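Local coordinates for protein Tv2483 (Treponema vincentii, PDB 6DET) that binds L-arginine selectively as a treponemal lipoprotein and probably delivers it to an ABC transporter as the solute-binding component, at residues Val95-Ala100 / Ala222-Asp227; Ile125-Ala130 / Tyr207-Glu212. One frame throughout, in Å; residues are numbered along the deposited sequence.

Interaction 1 (Val95-Ala100 / Ala222-Asp227)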
loop_
_atom_site.group_PDB
_atom_site.type_symbol
_atom_site.label_atom_id
_atom_site.label_comp_id
_atom_site.label_asym_id
_atom_site.label_seq_id
_atom_site.Cartn_x
_atom_site.Cartn_y
_atom_site.Cartn_z
ATOM N N VAL A 95 -11.795 15.411 -2.629
ATOM C CA VAL A 95 -12.170 14.538 -3.736
ATOM C C VAL A 95 -12.338 13.104 -3.252
ATOM O O VAL A 95 -13.254 12.394 -3.698
ATOM C CB VAL A 95 -11.134 14.629 -4.874
ATOM C CG1 VAL A 95 -11.506 13.660 -5.996
ATOM C CG2 VAL A 95 -11.055 16.061 -5.390
ATOM N N ILE A 96 -11.453 12.653 -2.354
ATOM C CA ILE A 96 -11.581 11.371 -1.669
ATOM C C ILE A 96 -11.674 11.624 -0.169
ATOM O O ILE A 96 -11.356 12.706 0.321
ATOM C CB ILE A 96 -10.422 10.425 -1.978
ATOM C CG1 ILE A 96 -9.096 11.041 -1.505
ATOM C CG2 ILE A 96 -10.405 10.208 -3.496
ATOM C CD1 ILE A 96 -7.786 10.227 -1.899
ATOM N N ASP A 97 -12.085 10.582 0.557
ATOM C CA ASP A 97 -12.182 10.630 2.021
ATOM C C ASP A 97 -11.054 9.876 2.714
ATOM O O ASP A 97 -10.796 10.113 3.906
ATOM C CB ASP A 97 -13.527 10.049 2.482
ATOM C CG ASP A 97 -14.716 10.890 2.009
ATOM O OD1 ASP A 97 -14.640 12.133 2.093
ATOM O OD2 ASP A 97 -15.724 10.309 1.565
ATOM N N CYS A 98 -10.406 8.959 2.011
ATOM C CA CYS A 98 -9.333 8.167 2.600
ATOM C C CYS A 98 -8.551 7.529 1.464
ATOM O O CYS A 98 -8.961 7.584 0.295
ATOM C CB CYS A 98 -9.885 7.115 3.554
ATOM S SG CYS A 98 -10.921 5.871 2.805
ATOM N N ILE A 99 -7.407 6.937 1.819
ATOM C CA ILE A 99 -6.473 6.358 0.849
ATOM C C ILE A 99 -6.148 4.941 1.298
ATOM O O ILE A 99 -5.820 4.727 2.466
ATOM C CB ILE A 99 -5.164 7.159 0.744
ATOM C CG1 ILE A 99 -5.427 8.652 0.495
ATOM C CG2 ILE A 99 -4.307 6.595 -0.407
ATOM C CD1 ILE A 99 -4.237 9.531 0.834
ATOM N N ALA A 100 -6.309 3.980 0.390
ATOM C CA ALA A 100 -5.942 2.591 0.633
ATOM C C ALA A 100 -4.913 2.202 -0.442
ATOM O O ALA A 100 -4.068 3.028 -0.792
ATOM C CB ALA A 100 -7.204 1.716 0.646
ATOM N N ALA A 222 -5.265 6.001 5.222
ATOM C CA ALA A 222 -4.926 7.398 5.514
ATOM C C ALA A 222 -6.146 8.307 5.355
ATOM O O ALA A 222 -6.867 8.217 4.353
ATOM C CB ALA A 222 -3.810 7.885 4.584
ATOM N N PHE A 223 -6.322 9.223 6.312
ATOM C CA PHE A 223 -7.458 10.135 6.374
ATOM C C PHE A 223 -6.949 11.555 6.546
ATOM O O PHE A 223 -5.785 11.781 6.887
ATOM C CB PHE A 223 -8.392 9.781 7.542
ATOM C CG PHE A 223 -9.099 8.484 7.362
ATOM C CD1 PHE A 223 -8.421 7.293 7.578
ATOM C CD2 PHE A 223 -10.420 8.441 6.967
ATOM C CE1 PHE A 223 -9.044 6.098 7.408
ATOM C CE2 PHE A 223 -11.047 7.222 6.782
ATOM C CZ PHE A 223 -10.323 6.044 6.994
ATOM N N ARG A 224 -7.848 12.527 6.362
ATOM C CA ARG A 224 -7.476 13.906 6.619
ATOM C C ARG A 224 -7.135 14.068 8.091
ATOM O O ARG A 224 -7.720 13.416 8.952
ATOM C CB ARG A 224 -8.630 14.856 6.271
ATOM C CG ARG A 224 -8.820 15.095 4.772
ATOM C CD ARG A 224 -10.087 15.946 4.475
ATOM N NE ARG A 224 -11.281 15.143 4.683
ATOM C CZ ARG A 224 -11.884 14.418 3.751
ATOM N NH1 ARG A 224 -11.430 14.400 2.503
ATOM N NH2 ARG A 224 -12.954 13.698 4.076
ATOM N N GLN A 225 -6.197 14.975 8.369
ATOM C CA GLN A 225 -5.658 15.122 9.721
ATOM C C GLN A 225 -6.749 15.400 10.747
ATOM O O GLN A 225 -6.745 14.830 11.847
ATOM C CB GLN A 225 -4.622 16.249 9.746
ATOM C CG GLN A 225 -3.368 15.909 8.986
ATOM C CD GLN A 225 -2.497 17.109 8.737
ATOM O OE1 GLN A 225 -2.828 17.984 7.925
ATOM N NE2 GLN A 225 -1.381 17.172 9.442
ATOM N N ALA A 226 -7.689 16.271 10.413
ATOM C CA ALA A 226 -8.692 16.700 11.374
ATOM C C ALA A 226 -9.795 15.673 11.607
ATOM O O ALA A 226 -10.635 15.888 12.479
ATOM C CB ALA A 226 -9.321 18.004 10.881
ATOM N N ASP A 227 -9.864 14.601 10.821
ATOM C CA ASP A 227 -11.092 13.797 10.734
ATOM C C ASP A 227 -11.088 12.657 11.764
ATOM O O ASP A 227 -11.193 11.465 11.458
ATOM C CB ASP A 227 -11.270 13.272 9.308
ATOM C CG ASP A 227 -11.711 14.353 8.323
ATOM O OD1 ASP A 227 -11.703 15.558 8.692
ATOM O OD2 ASP A 227 -12.058 14.002 7.160
HETATM O O HOH W 1 -10.619 11.871 5.974
#
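Arg224 reaches across to the turn ahead of strand 98-104 and grips it at two points. Its NH2 gives a nearly straight hydrogen bond, part of a salt bridge, to Asp97 OD1 at 3.0 Å (171° at the hydrogen). The carboxylate oxygen lies almost in the guanidinium plane, but the two flat groups stand perpendicular and OD1 is met on its anti side. NH1 makes a more bent bond to the backbone oxygen of Ile96, with Arg224 NH1 to Ile96 O at 2.8 Å, and also serves Leu91 O near the end of helix 87-92. A bend at chi3 (-73°) puts NE within bonding distance of Asp227 OD2, Arg224 NE to Asp227 OD2 being 2.8 Å. One arginine thus stands between two carboxylates, whose like charges it probably helps to balance. Water 1 lies above one guanidinium face, displaced toward its rim, donating to Asp97 O and Asp227 OD2 and accepting from Arg224 N. The second carboxylate oxygen of Asp97, OD2, takes the amide hydrogen of Val39.

Next to this network the chains pair as antiparallel strands of the first-lobe sheet of a family 3 solute-binding protein, where the returning strand 215-223 lies beside strand 98-104. Ile99 and Ala222 form a hydrogen-bonded pair, with Ile99 N to Ala222 O at 2.9 Å and Ala222 N to Ile99 O at 3.1 Å.

Packing follows on both sheet faces. Cys98 sets its CB over the Phe223 ring, 3.6 Å from the centroid and 20° off the normal, in a CH-pi contact; SG stands obliquely farther out. On the face that carries Ile99, Ile99 CD1 meets Ala222 CB at 4.1 Å, while Trp84 and Tyr113 border the same isoleucine.

Interaction 2 (Ile125-Ala130 / Tyr207-Glu212)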
loop_
_atom_site.group_PDB
_atom_site.type_symbol
_atom_site.label_atom_id
_atom_site.label_comp_id
_atom_site.label_asym_id
_atom_site.label_seq_id
_atom_site.Cartn_x
_atom_site.Cartn_y
_atom_site.Cartn_z
ATOM N N ILE A 125 11.422 -4.620 -0.516
ATOM C CA ILE A 125 12.419 -5.577 -0.955
ATOM C C ILE A 125 12.949 -5.128 -2.313
ATOM O O ILE A 125 12.294 -4.385 -3.048
ATOM C CB ILE A 125 11.827 -6.993 -1.028
ATOM C CG1 ILE A 125 10.626 -7.022 -1.972
ATOM C CG2 ILE A 125 11.389 -7.439 0.362
ATOM C CD1 ILE A 125 10.072 -8.382 -2.249
ATOM N N VAL A 126 14.149 -5.602 -2.641
ATOM C CA VAL A 126 14.819 -5.261 -3.893
ATOM C C VAL A 126 14.822 -6.491 -4.783
ATOM O O VAL A 126 15.243 -7.579 -4.358
ATOM C CB VAL A 126 16.242 -4.747 -3.655
ATOM C CG1 VAL A 126 16.919 -4.473 -5.000
ATOM C CG2 VAL A 126 16.193 -3.482 -2.820
ATOM N N VAL A 127 14.369 -6.310 -6.022
ATOM C CA VAL A 127 14.219 -7.395 -6.982
ATOM C C VAL A 127 15.157 -7.131 -8.148
ATOM O O VAL A 127 15.277 -5.990 -8.614
ATOM C CB VAL A 127 12.756 -7.541 -7.460
ATOM C CG1 VAL A 127 12.623 -8.622 -8.535
ATOM C CG2 VAL A 127 11.826 -7.866 -6.259
ATOM N N THR A 128 15.846 -8.184 -8.594
ATOM C CA THR A 128 16.742 -8.124 -9.741
ATOM C C THR A 128 16.372 -9.242 -10.703
ATOM O O THR A 128 15.490 -10.059 -10.417
ATOM C CB THR A 128 18.218 -8.262 -9.329
ATOM O OG1 THR A 128 18.440 -9.542 -8.715
ATOM C CG2 THR A 128 18.606 -7.185 -8.357
ATOM N N LEU A 129 17.064 -9.279 -11.848
ATOM C CA LEU A 129 17.004 -10.442 -12.725
ATOM C C LEU A 129 17.843 -11.571 -12.137
ATOM O O LEU A 129 18.973 -11.352 -11.691
ATOM C CB LEU A 129 17.499 -10.076 -14.119
ATOM C CG LEU A 129 16.723 -8.959 -14.816
ATOM C CD1 LEU A 129 17.453 -8.505 -16.048
ATOM C CD2 LEU A 129 15.330 -9.428 -15.171
ATOM N N ALA A 130 17.287 -12.786 -12.146
ATOM C CA ALA A 130 17.857 -13.877 -11.361
ATOM C C ALA A 130 19.157 -14.367 -11.959
ATOM O O ALA A 130 20.000 -14.933 -11.250
ATOM C CB ALA A 130 16.864 -15.034 -11.262
ATOM N N TYR A 207 13.083 -13.754 -11.573
ATOM C CA TYR A 207 13.451 -12.625 -10.740
ATOM C C TYR A 207 14.077 -13.126 -9.449
ATOM O O TYR A 207 13.735 -14.200 -8.947
ATOM C CB TYR A 207 12.225 -11.749 -10.431
ATOM C CG TYR A 207 11.615 -11.116 -11.663
ATOM C CD1 TYR A 207 12.385 -10.355 -12.527
ATOM C CD2 TYR A 207 10.275 -11.294 -11.973
ATOM C CE1 TYR A 207 11.834 -9.771 -13.663
ATOM C CE2 TYR A 207 9.709 -10.706 -13.110
ATOM C CZ TYR A 207 10.504 -9.956 -13.951
ATOM O OH TYR A 207 9.973 -9.377 -15.078
ATOM N N SER A 208 15.005 -12.340 -8.922
ATOM C CA SER A 208 15.708 -12.671 -7.694
ATOM C C SER A 208 15.439 -11.584 -6.665
ATOM O O SER A 208 15.411 -10.396 -6.993
ATOM C CB SER A 208 17.219 -12.819 -7.946
ATOM O OG SER A 208 17.945 -12.787 -6.728
ATOM N N ILE A 209 15.210 -11.991 -5.433
ATOM C CA ILE A 209 15.046 -11.056 -4.333
ATOM C C ILE A 209 16.326 -11.018 -3.515
ATOM O O ILE A 209 16.829 -12.059 -3.069
ATOM C CB ILE A 209 13.846 -11.434 -3.444
ATOM C CG1 ILE A 209 12.547 -11.450 -4.240
ATOM C CG2 ILE A 209 13.709 -10.452 -2.293
ATOM C CD1 ILE A 209 11.411 -12.153 -3.495
ATOM N N ILE A 210 16.852 -9.813 -3.307
ATOM C CA ILE A 210 17.972 -9.656 -2.388
ATOM C C ILE A 210 17.521 -10.013 -0.978
ATOM O O ILE A 210 16.516 -9.492 -0.479
ATOM C CB ILE A 210 18.523 -8.225 -2.453
ATOM C CG1 ILE A 210 18.960 -7.870 -3.881
ATOM C CG2 ILE A 210 19.673 -8.062 -1.476
ATOM C CD1 ILE A 210 19.962 -8.807 -4.478
ATOM N N ASN A 211 18.299 -10.868 -0.310
ATOM C CA ASN A 211 17.910 -11.404 0.993
ATOM C C ASN A 211 17.531 -10.294 1.970
ATOM O O ASN A 211 16.479 -10.355 2.625
ATOM C CB ASN A 211 19.051 -12.252 1.554
ATOM C CG ASN A 211 18.593 -13.200 2.635
ATOM O OD1 ASN A 211 18.104 -14.291 2.349
ATOM N ND2 ASN A 211 18.752 -12.794 3.887
ATOM N N GLU A 212 18.364 -9.261 2.077
ATOM C CA GLU A 212 18.127 -8.202 3.052
ATOM C C GLU A 212 17.045 -7.255 2.533
ATOM O O GLU A 212 17.187 -6.675 1.452
ATOM C CB GLU A 212 19.420 -7.445 3.339
ATOM C CG GLU A 212 19.334 -6.497 4.509
ATOM C CD GLU A 212 20.693 -6.037 4.980
ATOM O OE1 GLU A 212 21.631 -6.023 4.160
ATOM O OE2 GLU A 212 20.822 -5.695 6.174
HETATM O O HOH W 2 15.448 -7.052 -0.488
#
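Val127 places CG1 anti to its backbone N (chi1 176°), which carries this methyl to CB of Tyr207 at 3.7 Å and leaves CG2 to meet CG1 of Ile209. Tyr207 in turn has CG anti to its carbonyl carbon (chi1 -63°), and its ring passes obliquely by the Val127 methyl, with Thr128 O near the ring plane at one edge. The two chains form an antiparallel ladder in the second lobe of the periplasmic-binding-protein fold: the short strand 207-209 pairs with strand 120-129, which has strand 189-193 along its other side. The N-to-C directions of strands 125-129 and 207-209 differ by 145°, an antiparallel pair with an appreciable twist.

Thr128 and Ser208 are the hydrogen-bonded pair. Thr128 N to Ser208 O and Ser208 N to Thr128 O both measure 2.8 Å and are nearly straight, although the serine N-H comes from above the carbonyl plane of Thr128. A third rung joins Ile210 N to Val126 O at 2.9 Å, nearly in line with the carbonyl bond. Water 2 takes the amide hydrogen of Val126 and donates to the carbonyl oxygens of Ile210 and Glu212, so that one water links the two chains beyond this bond.

Side chains alternate between the faces. Ile125 and Ile209 share the face of Val127, and CG2 of Ile209 rests against CB of Ile125 at 4.1 Å; Leu201 of helix 200-203 packs over all three. Val126 and Ile210 run alongside each other with their branches turned in a common direction, CG1 of Val126 against CG1 of Ile210, with Leu137 and Leu140 nearby. Thr128 OG1 approaches CB of Ser208 at 3.6 Å. At the far end the Tyr207 hydroxyl bonds Asp183 of helix 175-184, and CD2 of Leu129 comes up to the ring edge at CE1, 3.8 Å away.

In the fold
From the N terminus, the chain first passes through 95-100 in the first lobe, then runs along strand 120-129 into the second lobe. There interaction 2 closes a loop of 76 residues when 207-212 returns to 125-130. Strand 215-223 is the next strand in the chain and leads back, so that 222-227 meets 95-100 and interaction 1 closes the longer loop of 121 residues. Interaction 2 is therefore nested inside interaction 1. Their centres lie about 33 Å apart on opposite sides of the chain's centre, without touching. Neighbouring strands 120-129 and 215-223 connect the two regions, and bound arginine lies nearer interaction 1, about 7 Å from the Ile99 side chain.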